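Local coordinates for ethanolamine utilization protein EutJ (Carboxydothermus hydrogenoformans Z-2901, PDB 3H1Q), which binds ATP in a cleft of the actin-like ATPase type and probably serves in ethanolamine utilization, at residues V31-D34 and D39-L42; G54-A59 and H259-T264; V41-D46 and G267-G272; E167-T172 and E211-I216. All coordinates share one frame; numbering follows the deposited sequence.

How the contacts relate
Starting at the N terminus, contact 1 closes first, over a turn of four residues between strands 30-34 and 39-45. Contact 3 opens on the same second strand, at Val41 and Leu42 where contact 1 ends, and closes only at the C terminus. Within that span lies contact 2, which joins the next strand, 51-58, to the turn entering helix 263-269. Contact 4 in turn falls inside contact 2 and stays within the other lobe, its two segments 39 residues apart at their nearest ends. Contacts 1 to 3 touch one another around a single five-stranded sheet, and the first two reach ATP. Contact 4 is on the opposite side of the chain's centre from contacts 1 and 3.

Contact 1. Residues V31-D34 and D39-L42; sequences VGVD and DIVL. With ATP (adenosine-5'-triphosphate), chain C.
Asp34 and Val41 pair across the beta hairpin of strands 30-34 and 39-45. This hairpin begins the five-stranded sheet of the actin-like fold, and the turn that joins its strands carries the ATP-binding residues Thr37 and Ala38, consistent with the phosphate 1 loop of this superfamily. The strands run antiparallel, at 178°. Asp34 N gives an almost straight bond to Val41 O at 2.9 Å, and Val41 N returns one to Asp34 O at 3.3 Å, arriving in the carbonyl plane on a lone pair.

Asp34 and Val41 put their side chains on the same face of the sheet, side by side, with Asp34 CB 4.3 Å from Val41 CB. Beyond that point they part company. With CG anti to the backbone N (chi1 -176°), the Asp34 carboxylate is carried toward the triphosphate, where Asp34 OD2 lies 3.3 Å from O1G of ATP. Asp39 comes at the nucleotide from the other strand: its CG sits between the backbone N and the carbonyl carbon (chi1 51°), which brings the carboxylate up to the alpha and beta phosphates. The two carboxylates come within 4.6 Å of each other, Asp34 OD2 to Asp39 OD1.

The opposite face is apolar. Val33 and Leu42 form a non-hydrogen-bonded pair there, and Leu42 goes on to pack against Leu80 and Val84 of helix 70-87. One methyl of Leu42 makes the nearest side-chain contacts on this face, slanting across to two valines: Leu42 CD1 lies 3.4 Å from Val31 CG1 and 3.8 Å from Val33 CG2.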
loop_
_atom_site.group_PDB
_atom_site.type_symbol
_atom_site.label_atom_id
_atom_site.label_comp_id
_atom_site.label_asym_id
_atom_site.label_seq_id
_atom_site.Cartn_x
_atom_site.Cartn_y
_atom_site.Cartn_z
ATOM N N VAL A 31 5.364 -12.735 8.724
ATOM C CA VAL A 31 4.393 -12.672 7.653
ATOM C C VAL A 31 3.413 -11.529 7.897
ATOM O O VAL A 31 3.066 -11.209 9.044
ATOM C CB VAL A 31 3.628 -13.991 7.502
ATOM C CG1 VAL A 31 2.817 -13.988 6.225
ATOM C CG2 VAL A 31 4.587 -15.165 7.483
ATOM N N GLY A 32 2.992 -10.898 6.809
ATOM C CA GLY A 32 2.099 -9.788 6.903
ATOM C C GLY A 32 1.137 -9.894 5.765
ATOM O O GLY A 32 1.515 -10.213 4.635
ATOM N N VAL A 33 -0.131 -9.669 6.070
ATOM C CA VAL A 33 -1.102 -9.587 5.023
ATOM C C VAL A 33 -1.647 -8.168 5.008
ATOM O O VAL A 33 -1.933 -7.591 6.070
ATOM C CB VAL A 33 -2.204 -10.615 5.218
ATOM C CG1 VAL A 33 -3.260 -10.514 4.083
ATOM C CG2 VAL A 33 -1.597 -12.009 5.271
ATOM N N ASP A 34 -1.726 -7.602 3.803
ATOM C CA ASP A 34 -2.287 -6.290 3.592
ATOM C C ASP A 34 -3.583 -6.418 2.836
ATOM O O ASP A 34 -3.598 -6.775 1.639
ATOM C CB ASP A 34 -1.320 -5.417 2.804
ATOM C CG ASP A 34 -1.833 -3.974 2.627
ATOM O OD1 ASP A 34 -1.452 -3.123 3.474
ATOM O OD2 ASP A 34 -2.619 -3.682 1.660
ATOM N N ASP A 39 -5.935 -4.347 -4.194
ATOM C CA ASP A 39 -5.068 -5.542 -4.142
ATOM C C ASP A 39 -4.890 -6.163 -2.751
ATOM O O ASP A 39 -5.059 -5.499 -1.717
ATOM C CB ASP A 39 -3.681 -5.217 -4.718
ATOM C CG ASP A 39 -3.071 -3.963 -4.102
ATOM O OD1 ASP A 39 -2.656 -3.956 -2.888
ATOM O OD2 ASP A 39 -3.042 -2.954 -4.860
ATOM N N ILE A 40 -4.526 -7.442 -2.736
ATOM C CA ILE A 40 -4.154 -8.121 -1.519
ATOM C C ILE A 40 -2.712 -8.549 -1.715
ATOM O O ILE A 40 -2.313 -9.026 -2.805
ATOM C CB ILE A 40 -5.054 -9.348 -1.266
ATOM C CG1 ILE A 40 -6.476 -8.898 -0.958
ATOM C CG2 ILE A 40 -4.510 -10.233 -0.109
ATOM C CD1 ILE A 40 -7.465 -10.035 -0.829
ATOM N N VAL A 41 -1.925 -8.343 -0.667
ATOM C CA VAL A 41 -0.519 -8.609 -0.720
ATOM C C VAL A 41 -0.183 -9.430 0.511
ATOM O O VAL A 41 -0.648 -9.130 1.635
ATOM C CB VAL A 41 0.340 -7.296 -0.746
ATOM C CG1 VAL A 41 1.873 -7.615 -0.695
ATOM C CG2 VAL A 41 -0.006 -6.451 -1.972
ATOM N N LEU A 42 0.633 -10.460 0.295
ATOM C CA LEU A 42 1.171 -11.241 1.373
ATOM C C LEU A 42 2.674 -11.107 1.246
ATOM O O LEU A 42 3.202 -11.240 0.137
ATOM C CB LEU A 42 0.761 -12.698 1.197
ATOM C CG LEU A 42 1.626 -13.715 1.935
ATOM C CD1 LEU A 42 1.075 -13.918 3.323
ATOM C CD2 LEU A 42 1.615 -14.991 1.177
HETATM P PG ATP C . -3.707 0.021 0.370
HETATM O O1G ATP C . -2.689 -0.960 -0.193
HETATM O O2G ATP C . -3.345 1.465 0.154
HETATM O O3G ATP C . -4.030 -0.214 1.840
HETATM P PB ATP C . -4.978 -0.771 -1.991
HETATM O O1B ATP C . -6.284 -0.743 -2.708
HETATM O O2B ATP C . -4.271 -2.099 -1.965
HETATM O O3B ATP C . -5.049 -0.141 -0.516
HETATM P PA ATP C . -2.551 0.312 -3.291
HETATM O O1A ATP C . -2.062 -1.099 -3.442
HETATM O O2A ATP C . -1.779 1.246 -2.395
HETATM O O3A ATP C . -4.067 0.353 -2.716
HETATM O "O5'" ATP C . -2.797 0.953 -4.740
HETATM C "C5'" ATP C . -3.665 0.431 -5.731
HETATM C "C4'" ATP C . -3.700 1.516 -6.786
HETATM O "O4'" ATP C . -2.369 1.753 -7.257
HETATM C "C3'" ATP C . -4.501 1.090 -7.994
HETATM O "O3'" ATP C . -5.388 2.133 -8.410
HETATM C "C2'" ATP C . -3.488 0.924 -9.095
HETATM O "O2'" ATP C . -4.027 1.293 -10.358
HETATM C "C1'" ATP C . -2.337 1.824 -8.680
HETATM N N9 ATP C . -1.149 1.316 -9.447
HETATM C C8 ATP C . -0.541 0.113 -9.353
HETATM N N7 ATP C . 0.452 -0.027 -10.274
HETATM C C5 ATP C . 0.494 1.101 -11.006
HETATM C C6 ATP C . 1.300 1.637 -12.137
HETATM N N6 ATP C . 2.304 0.924 -12.697
HETATM N N1 ATP C . 1.006 2.881 -12.598
HETATM C C2 ATP C . 0.023 3.639 -12.080
HETATM N N3 ATP C . -0.740 3.224 -11.046
HETATM C C4 ATP C . -0.567 1.983 -10.470
#

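Contact 2. Residues G54-A59 and H259-T264; sequences GALKWA and HPLLVT. With ATP (adenosine-5'-triphosphate), chain C.
In the ATP pocket, Leu261 reaches across to Leu56 and Trp58 and spreads its branches over strand, ring and nucleotide at once. Its CG lies anti to the backbone N (chi1 -165°), which sends the isobutyl group out from the turn toward strand 51-58. Leu261 CD2 meets Leu56 CD1 at 3.8 Å, while Leu261 CD1 meets Trp58 CH2, also at 3.8 Å. Both pairs approach at a slant.

The two sides come from distant parts of an actin-like fold: the strand belongs to the N-terminal sheet, and the turn follows the second lobe and leads into helix 263-269. Their meeting forms an apolar patch beside the nucleotide. Leu261 CG sits 3.3 Å from O1A of ATP, and Leu261 CD1 is 3.8 Å from C8 of the base.

Trp58 approaches the same base atom with the far end of its ring, Trp58 CH2 lying 3.9 Å from ATP C8. One face of the indole is covered from within its own strand, since Leu56 CD2 stands 3.8 Å above the plane, over the ring centre. Lys194, itself an ATP-binding residue, adds a cation-pi contact to Trp58.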
loop_
_atom_site.group_PDB
_atom_site.type_symbol
_atom_site.label_atom_id
_atom_site.label_comp_id
_atom_site.label_asym_id
_atom_site.label_seq_id
_atom_site.Cartn_x
_atom_site.Cartn_y
_atom_site.Cartn_z
ATOM N N GLY A 54 6.917 -12.968 -1.434
ATOM C CA GLY A 54 5.674 -12.224 -1.522
ATOM C C GLY A 54 4.803 -12.542 -2.715
ATOM O O GLY A 54 5.284 -12.992 -3.750
ATOM N N ALA A 55 3.500 -12.297 -2.572
ATOM C CA ALA A 55 2.556 -12.479 -3.672
ATOM C C ALA A 55 1.516 -11.392 -3.598
ATOM O O ALA A 55 1.307 -10.795 -2.516
ATOM C CB ALA A 55 1.894 -13.841 -3.589
ATOM N N LEU A 56 0.859 -11.151 -4.731
ATOM C CA LEU A 56 -0.143 -10.106 -4.837
ATOM C C LEU A 56 -1.311 -10.494 -5.752
ATOM O O LEU A 56 -1.109 -10.919 -6.901
ATOM C CB LEU A 56 0.516 -8.829 -5.369
ATOM C CG LEU A 56 -0.345 -7.600 -5.663
ATOM C CD1 LEU A 56 0.578 -6.451 -5.653
ATOM C CD2 LEU A 56 -1.028 -7.667 -7.001
ATOM N N LYS A 57 -2.539 -10.308 -5.281
ATOM C CA LYS A 57 -3.683 -10.437 -6.201
ATOM C C LYS A 57 -4.447 -9.116 -6.311
ATOM O O LYS A 57 -4.691 -8.417 -5.323
ATOM C CB LYS A 57 -4.629 -11.612 -5.806
ATOM C CG LYS A 57 -5.645 -12.092 -6.907
ATOM C CD LYS A 57 -4.969 -13.020 -7.941
ATOM C CE LYS A 57 -5.881 -13.424 -9.099
ATOM N NZ LYS A 57 -6.894 -14.455 -8.693
ATOM N N TRP A 58 -4.811 -8.778 -7.530
ATOM C CA TRP A 58 -5.646 -7.616 -7.740
ATOM C C TRP A 58 -7.052 -7.981 -7.324
ATOM O O TRP A 58 -7.635 -8.902 -7.896
ATOM C CB TRP A 58 -5.628 -7.234 -9.211
ATOM C CG TRP A 58 -4.290 -6.734 -9.633
ATOM C CD1 TRP A 58 -3.435 -7.311 -10.530
ATOM C CD2 TRP A 58 -3.638 -5.553 -9.155
ATOM N NE1 TRP A 58 -2.297 -6.555 -10.649
ATOM C CE2 TRP A 58 -2.395 -5.468 -9.821
ATOM C CE3 TRP A 58 -3.994 -4.549 -8.242
ATOM C CZ2 TRP A 58 -1.500 -4.421 -9.602
ATOM C CZ3 TRP A 58 -3.106 -3.503 -8.024
ATOM C CH2 TRP A 58 -1.865 -3.453 -8.700
ATOM N N ALA A 59 -7.589 -7.257 -6.335
ATOM C CA ALA A 59 -8.844 -7.622 -5.701
ATOM C C ALA A 59 -9.498 -6.543 -4.848
ATOM O O ALA A 59 -8.929 -6.046 -3.869
ATOM C CB ALA A 59 -8.655 -8.869 -4.859
ATOM N N HIS A 259 9.105 1.760 -4.804
ATOM C CA HIS A 259 7.940 0.940 -5.194
ATOM C C HIS A 259 6.753 1.282 -4.303
ATOM O O HIS A 259 6.427 0.542 -3.378
ATOM C CB HIS A 259 8.247 -0.559 -5.180
ATOM C CG HIS A 259 8.943 -1.055 -6.404
ATOM N ND1 HIS A 259 8.305 -1.193 -7.616
ATOM C CD2 HIS A 259 10.205 -1.505 -6.593
ATOM C CE1 HIS A 259 9.151 -1.670 -8.512
ATOM N NE2 HIS A 259 10.308 -1.877 -7.914
ATOM N N PRO A 260 6.099 2.412 -4.590
ATOM C CA PRO A 260 5.195 2.981 -3.589
ATOM C C PRO A 260 4.194 1.949 -3.009
ATOM O O PRO A 260 4.138 1.791 -1.768
ATOM C CB PRO A 260 4.525 4.155 -4.329
ATOM C CG PRO A 260 4.783 3.907 -5.774
ATOM C CD PRO A 260 6.045 3.125 -5.873
ATOM N N LEU A 261 3.500 1.217 -3.896
ATOM C CA LEU A 261 2.531 0.160 -3.539
ATOM C C LEU A 261 2.960 -0.814 -2.457
ATOM O O LEU A 261 2.109 -1.387 -1.786
ATOM C CB LEU A 261 2.152 -0.656 -4.773
ATOM C CG LEU A 261 0.915 -1.577 -4.762
ATOM C CD1 LEU A 261 0.346 -1.695 -6.175
ATOM C CD2 LEU A 261 1.139 -2.986 -4.129
ATOM N N LEU A 262 4.260 -0.997 -2.288
ATOM C CA LEU A 262 4.791 -2.008 -1.405
ATOM C C LEU A 262 5.108 -1.526 -0.003
ATOM O O LEU A 262 5.453 -2.318 0.897
ATOM C CB LEU A 262 6.032 -2.625 -2.037
ATOM C CG LEU A 262 5.638 -3.529 -3.193
ATOM C CD1 LEU A 262 6.859 -3.948 -3.995
ATOM C CD2 LEU A 262 4.894 -4.734 -2.609
ATOM N N VAL A 263 5.004 -0.229 0.215
ATOM C CA VAL A 263 5.577 0.256 1.478
ATOM C C VAL A 263 4.803 -0.271 2.682
ATOM O O VAL A 263 5.424 -0.798 3.603
ATOM C CB VAL A 263 5.820 1.811 1.535
ATOM C CG1 VAL A 263 6.461 2.219 2.863
ATOM C CG2 VAL A 263 6.681 2.247 0.357
ATOM N N THR A 264 3.469 -0.161 2.655
ATOM C CA THR A 264 2.655 -0.584 3.793
ATOM C C THR A 264 2.762 -2.085 3.962
ATOM O O THR A 264 3.088 -2.549 5.059
ATOM C CB THR A 264 1.151 -0.160 3.685
ATOM O OG1 THR A 264 1.060 1.244 3.407
ATOM C CG2 THR A 264 0.403 -0.446 5.001
HETATM P PG ATP C . -3.707 0.021 0.370
HETATM O O1G ATP C . -2.689 -0.960 -0.193
HETATM O O2G ATP C . -3.345 1.465 0.154
HETATM O O3G ATP C . -4.030 -0.214 1.840
HETATM P PB ATP C . -4.978 -0.771 -1.991
HETATM O O1B ATP C . -6.284 -0.743 -2.708
HETATM O O2B ATP C . -4.271 -2.099 -1.965
HETATM O O3B ATP C . -5.049 -0.141 -0.516
HETATM P PA ATP C . -2.551 0.312 -3.291
HETATM O O1A ATP C . -2.062 -1.099 -3.442
HETATM O O2A ATP C . -1.779 1.246 -2.395
HETATM O O3A ATP C . -4.067 0.353 -2.716
HETATM O "O5'" ATP C . -2.797 0.953 -4.740
HETATM C "C5'" ATP C . -3.665 0.431 -5.731
HETATM C "C4'" ATP C . -3.700 1.516 -6.786
HETATM O "O4'" ATP C . -2.369 1.753 -7.257
HETATM C "C3'" ATP C . -4.501 1.090 -7.994
HETATM O "O3'" ATP C . -5.388 2.133 -8.410
HETATM C "C2'" ATP C . -3.488 0.924 -9.095
HETATM O "O2'" ATP C . -4.027 1.293 -10.358
HETATM C "C1'" ATP C . -2.337 1.824 -8.680
HETATM N N9 ATP C . -1.149 1.316 -9.447
HETATM C C8 ATP C . -0.541 0.113 -9.353
HETATM N N7 ATP C . 0.452 -0.027 -10.274
HETATM C C5 ATP C . 0.494 1.101 -11.006
HETATM C C6 ATP C . 1.300 1.637 -12.137
HETATM N N6 ATP C . 2.304 0.924 -12.697
HETATM N N1 ATP C . 1.006 2.881 -12.598
HETATM C C2 ATP C . 0.023 3.639 -12.080
HETATM N N3 ATP C . -0.740 3.224 -11.046
HETATM C C4 ATP C . -0.567 1.983 -10.470
#

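Contact 3. Residues V41-D46 and G267-G272; sequences VLVVTD and GIALFG
Val43 and Ala269 mark where strand 39-45 meets the end of helix 263-269: their CA atoms, 6.0 Å apart, are the nearest pair. The strand is extended throughout; the other segment comes off helix 263-269 toward the C terminus, with Phe271 N bonded back to Ile268 O.

The methyl of Ala269 is the hub of the contact. Val43 CG1 reaches Ala269 CB at 3.6 Å, brought there because this branch lies anti to the backbone N (chi1 169°). Ala269 CB also rests 3.7 Å from the carbonyl oxygen of Val43. Two residues further along the strand, Thr45 touches the same methyl with its CG2, 3.9 Å from Ala269 CB.

This packing brings the last helix of the chain back onto the N-terminal sheet, as in other actin-like proteins. Side chains alternate along the strand accordingly: Val43 and Thr45 face this helix, whereas Val44 turns away and packs on Val84 of helix 70-87. Ile268, next to Ala269, spreads along the sheet onto Ala96 and Ala98 of strand 94-98.

Toward the end of the strand the contact thins. Leu270 starts out facing away, yet its tip swings back, which puts Leu270 CD2 4.4 Å from Thr45 OG1. Thr45 OG1 donates to Asp46 O at 2.7 Å, tilted 17° from the carbonyl plane. Leu270 O accepts from Lys30 NZ, at the start of strand 30-34.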
loop_
_atom_site.group_PDB
_atom_site.type_symbol
_atom_site.label_atom_id
_atom_site.label_comp_id
_atom_site.label_asym_id
_atom_site.label_seq_id
_atom_site.Cartn_x
_atom_site.Cartn_y
_atom_site.Cartn_z
ATOM N N VAL A 41 -1.925 -8.343 -0.667
ATOM C CA VAL A 41 -0.519 -8.609 -0.720
ATOM C C VAL A 41 -0.183 -9.430 0.511
ATOM O O VAL A 41 -0.648 -9.130 1.635
ATOM C CB VAL A 41 0.340 -7.296 -0.746
ATOM C CG1 VAL A 41 1.873 -7.615 -0.695
ATOM C CG2 VAL A 41 -0.006 -6.451 -1.972
ATOM N N LEU A 42 0.633 -10.460 0.295
ATOM C CA LEU A 42 1.171 -11.241 1.373
ATOM C C LEU A 42 2.674 -11.107 1.246
ATOM O O LEU A 42 3.202 -11.240 0.137
ATOM C CB LEU A 42 0.761 -12.698 1.197
ATOM C CG LEU A 42 1.626 -13.715 1.935
ATOM C CD1 LEU A 42 1.075 -13.918 3.323
ATOM C CD2 LEU A 42 1.615 -14.991 1.177
ATOM N N VAL A 43 3.343 -10.885 2.381
ATOM C CA VAL A 43 4.761 -10.589 2.446
ATOM C C VAL A 43 5.452 -11.374 3.584
ATOM O O VAL A 43 4.925 -11.448 4.699
ATOM C CB VAL A 43 4.957 -9.060 2.617
ATOM C CG1 VAL A 43 6.397 -8.672 2.954
ATOM C CG2 VAL A 43 4.493 -8.309 1.347
ATOM N N VAL A 44 6.619 -11.965 3.289
ATOM C CA VAL A 44 7.419 -12.667 4.278
ATOM C C VAL A 44 8.792 -12.012 4.395
ATOM O O VAL A 44 9.386 -11.630 3.398
ATOM C CB VAL A 44 7.635 -14.180 3.908
ATOM C CG1 VAL A 44 8.436 -14.894 5.002
ATOM C CG2 VAL A 44 6.335 -14.905 3.684
ATOM N N THR A 45 9.315 -11.916 5.612
ATOM C CA THR A 45 10.657 -11.382 5.819
ATOM C C THR A 45 11.373 -12.185 6.888
ATOM O O THR A 45 10.728 -12.832 7.700
ATOM C CB THR A 45 10.629 -9.925 6.356
ATOM O OG1 THR A 45 10.344 -9.956 7.762
ATOM C CG2 THR A 45 9.611 -9.046 5.649
ATOM N N ASP A 46 12.699 -12.100 6.922
ATOM C CA ASP A 46 13.461 -12.554 8.088
ATOM C C ASP A 46 13.225 -11.639 9.304
ATOM O O ASP A 46 12.445 -10.666 9.215
ATOM C CB ASP A 46 14.931 -12.575 7.763
ATOM C CG ASP A 46 15.504 -11.187 7.561
ATOM O OD1 ASP A 46 14.731 -10.198 7.458
ATOM O OD2 ASP A 46 16.756 -11.085 7.490
ATOM N N GLY A 267 5.623 -3.016 5.645
ATOM C CA GLY A 267 5.538 -2.526 7.029
ATOM C C GLY A 267 4.761 -3.469 7.949
ATOM O O GLY A 267 5.193 -3.753 9.061
ATOM N N ILE A 268 3.617 -3.959 7.474
ATOM C CA ILE A 268 2.828 -4.919 8.222
ATOM C C ILE A 268 3.679 -6.139 8.560
ATOM O O ILE A 268 3.845 -6.495 9.743
ATOM C CB ILE A 268 1.588 -5.346 7.449
ATOM C CG1 ILE A 268 0.655 -4.160 7.249
ATOM C CG2 ILE A 268 0.831 -6.361 8.233
ATOM C CD1 ILE A 268 -0.338 -4.365 6.165
ATOM N N ALA A 269 4.250 -6.763 7.530
ATOM C CA ALA A 269 5.126 -7.910 7.756
ATOM C C ALA A 269 6.126 -7.641 8.883
ATOM O O ALA A 269 6.546 -8.561 9.567
ATOM C CB ALA A 269 5.835 -8.305 6.484
ATOM N N LEU A 270 6.478 -6.385 9.114
ATOM C CA LEU A 270 7.447 -6.099 10.156
ATOM C C LEU A 270 6.924 -6.381 11.553
ATOM O O LEU A 270 7.701 -6.449 12.529
ATOM C CB LEU A 270 7.959 -4.674 10.045
ATOM C CG LEU A 270 8.955 -4.493 8.905
ATOM C CD1 LEU A 270 9.774 -3.249 9.173
ATOM C CD2 LEU A 270 9.868 -5.736 8.769
ATOM N N PHE A 271 5.608 -6.569 11.644
ATOM C CA PHE A 271 4.972 -6.801 12.939
ATOM C C PHE A 271 4.906 -8.270 13.312
ATOM O O PHE A 271 5.290 -8.633 14.435
ATOM C CB PHE A 271 3.597 -6.139 13.013
ATOM C CG PHE A 271 3.666 -4.645 13.103
ATOM C CD1 PHE A 271 4.695 -4.026 13.825
ATOM C CD2 PHE A 271 2.709 -3.848 12.476
ATOM C CE1 PHE A 271 4.776 -2.638 13.908
ATOM C CE2 PHE A 271 2.780 -2.457 12.562
ATOM C CZ PHE A 271 3.814 -1.856 13.281
ATOM N N GLY A 272 4.428 -9.100 12.380
ATOM C CA GLY A 272 4.454 -10.554 12.541
ATOM C C GLY A 272 5.801 -11.087 12.995
ATOM O O GLY A 272 5.892 -11.929 13.887
#

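Contact 4. Residues E167-T172 and E211-I216; sequences EPTGGT and EKMALI
Thr169 and Met213 have the nearest CA atoms, 7.4 Å apart, where an extended loop running into helix 171-182 passes alongside helix 199-220. In this second lobe of the actin-like fold, the loop brings Gly171 to ATP, with Gly170 just before it as the N-cap of helix 171-182.

Met213, present as selenomethionine, supplies most of the helix side. Its CG lies anti to the carbonyl carbon, and from there the chain is fully extended (chi2 -169°, chi3 -179°), giving a straight arm that reaches from the helix to the loop. Thr169 crosses that arm at a slant. The Thr169 methyl CG2 rests 3.8 Å from Met213 CG and 4.0 Å from Met213 CE, touching the arm near its root and again at its tip. The Thr169-Met213 meeting is one of methyls and a methylene; the segments share no polar bond. Phe246 of helix 242-250 packs against the same selenomethionine side chain.

Polar bonds elsewhere hold the segment 167-172. Thr169 O accepts from Thr151 OG1, and the Thr172 hydroxyl bonds Gly148 O beside the nucleotide. Past Thr169, the end of the arm lies against bare backbone at the helix cap, where Gly170 presents no side chain: Met213 CE is 3.8 Å from Gly170 CA and 3.6 Å from Gly170 O.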
loop_
_atom_site.group_PDB
_atom_site.type_symbol
_atom_site.label_atom_id
_atom_site.label_comp_id
_atom_site.label_asym_id
_atom_site.label_seq_id
_atom_site.Cartn_x
_atom_site.Cartn_y
_atom_site.Cartn_z
ATOM N N GLU A 167 -9.738 9.966 3.410
ATOM C CA GLU A 167 -10.767 10.571 2.583
ATOM C C GLU A 167 -10.888 9.855 1.258
ATOM O O GLU A 167 -9.915 9.714 0.523
ATOM C CB GLU A 167 -10.521 12.101 2.373
ATOM N N PRO A 168 -12.107 9.425 0.944
ATOM C CA PRO A 168 -12.552 8.608 -0.183
ATOM C C PRO A 168 -12.014 8.995 -1.546
ATOM O O PRO A 168 -12.791 9.122 -2.488
ATOM C CB PRO A 168 -14.065 8.814 -0.167
ATOM C CG PRO A 168 -14.374 8.966 1.284
ATOM C CD PRO A 168 -13.226 9.762 1.845
ATOM N N THR A 169 -10.705 9.162 -1.669
ATOM C CA THR A 169 -10.135 9.303 -3.001
ATOM C C THR A 169 -8.898 8.417 -3.262
ATOM O O THR A 169 -8.185 8.028 -2.325
ATOM C CB THR A 169 -9.905 10.772 -3.389
ATOM O OG1 THR A 169 -10.204 10.934 -4.779
ATOM C CG2 THR A 169 -8.477 11.197 -3.108
ATOM N N GLY A 170 -8.667 8.087 -4.534
ATOM C CA GLY A 170 -7.534 7.242 -4.899
ATOM C C GLY A 170 -7.460 6.831 -6.356
ATOM O O GLY A 170 -8.209 7.338 -7.213
ATOM N N GLY A 171 -6.554 5.891 -6.609
ATOM C CA GLY A 171 -6.204 5.445 -7.943
ATOM C C GLY A 171 -7.377 5.275 -8.871
ATOM O O GLY A 171 -7.267 5.467 -10.090
ATOM N N THR A 172 -8.517 4.928 -8.298
ATOM C CA THR A 172 -9.626 4.507 -9.125
ATOM C C THR A 172 -10.253 5.693 -9.821
ATOM O O THR A 172 -10.576 5.627 -10.991
ATOM C CB THR A 172 -10.660 3.718 -8.317
ATOM O OG1 THR A 172 -9.994 3.019 -7.254
ATOM C CG2 THR A 172 -11.379 2.720 -9.218
ATOM N N GLU A 211 -4.450 17.379 -8.403
ATOM C CA GLU A 211 -4.610 18.723 -7.843
ATOM C C GLU A 211 -5.474 18.614 -6.594
ATOM O O GLU A 211 -5.032 18.954 -5.481
ATOM C CB GLU A 211 -5.277 19.688 -8.848
ATOM C CG GLU A 211 -4.675 19.723 -10.283
ATOM C CD GLU A 211 -5.240 20.841 -11.195
ATOM O OE1 GLU A 211 -5.798 21.838 -10.680
ATOM O OE2 GLU A 211 -5.115 20.713 -12.438
ATOM N N LYS A 212 -6.693 18.103 -6.810
ATOM C CA LYS A 212 -7.693 17.834 -5.775
ATOM C C LYS A 212 -7.093 17.114 -4.575
ATOM O O LYS A 212 -7.211 17.571 -3.424
ATOM C CB LYS A 212 -8.827 16.987 -6.369
ATOM C CG LYS A 212 -9.864 16.517 -5.350
ATOM C CD LYS A 212 -10.813 15.454 -5.927
ATOM C CE LYS A 212 -11.900 15.110 -4.908
ATOM N NZ LYS A 212 -13.302 15.210 -5.459
HETATM N N MSE A 213 -6.453 15.988 -4.871
HETATM C CA MSE A 213 -5.794 15.181 -3.863
HETATM C C MSE A 213 -4.904 16.024 -2.954
HETATM O O MSE A 213 -5.127 16.091 -1.732
HETATM C CB MSE A 213 -4.999 14.075 -4.540
HETATM C CG MSE A 213 -5.909 13.041 -5.193
HETATM SE SE MSE A 213 -5.004 11.409 -5.813
HETATM C CE MSE A 213 -6.544 10.475 -6.547
ATOM N N ALA A 214 -3.927 16.689 -3.587
ATOM C CA ALA A 214 -2.919 17.543 -2.923
ATOM C C ALA A 214 -3.499 18.643 -2.027
ATOM O O ALA A 214 -3.055 18.838 -0.889
ATOM C CB ALA A 214 -1.983 18.143 -3.966
ATOM N N LEU A 215 -4.501 19.340 -2.554
ATOM C CA LEU A 215 -5.178 20.403 -1.815
ATOM C C LEU A 215 -5.949 19.880 -0.598
ATOM O O LEU A 215 -6.057 20.569 0.429
ATOM C CB LEU A 215 -6.062 21.227 -2.760
ATOM C CG LEU A 215 -5.199 21.814 -3.896
ATOM C CD1 LEU A 215 -5.998 22.277 -5.135
ATOM C CD2 LEU A 215 -4.258 22.905 -3.372
ATOM N N ILE A 216 -6.457 18.652 -0.706
ATOM C CA ILE A 216 -7.114 18.007 0.416
ATOM C C ILE A 216 -6.106 17.773 1.547
ATOM O O ILE A 216 -6.428 17.949 2.725
ATOM C CB ILE A 216 -7.814 16.707 -0.027
ATOM C CG1 ILE A 216 -8.948 17.036 -1.004
ATOM C CG2 ILE A 216 -8.326 15.903 1.177
ATOM C CD1 ILE A 216 -9.538 15.832 -1.707
#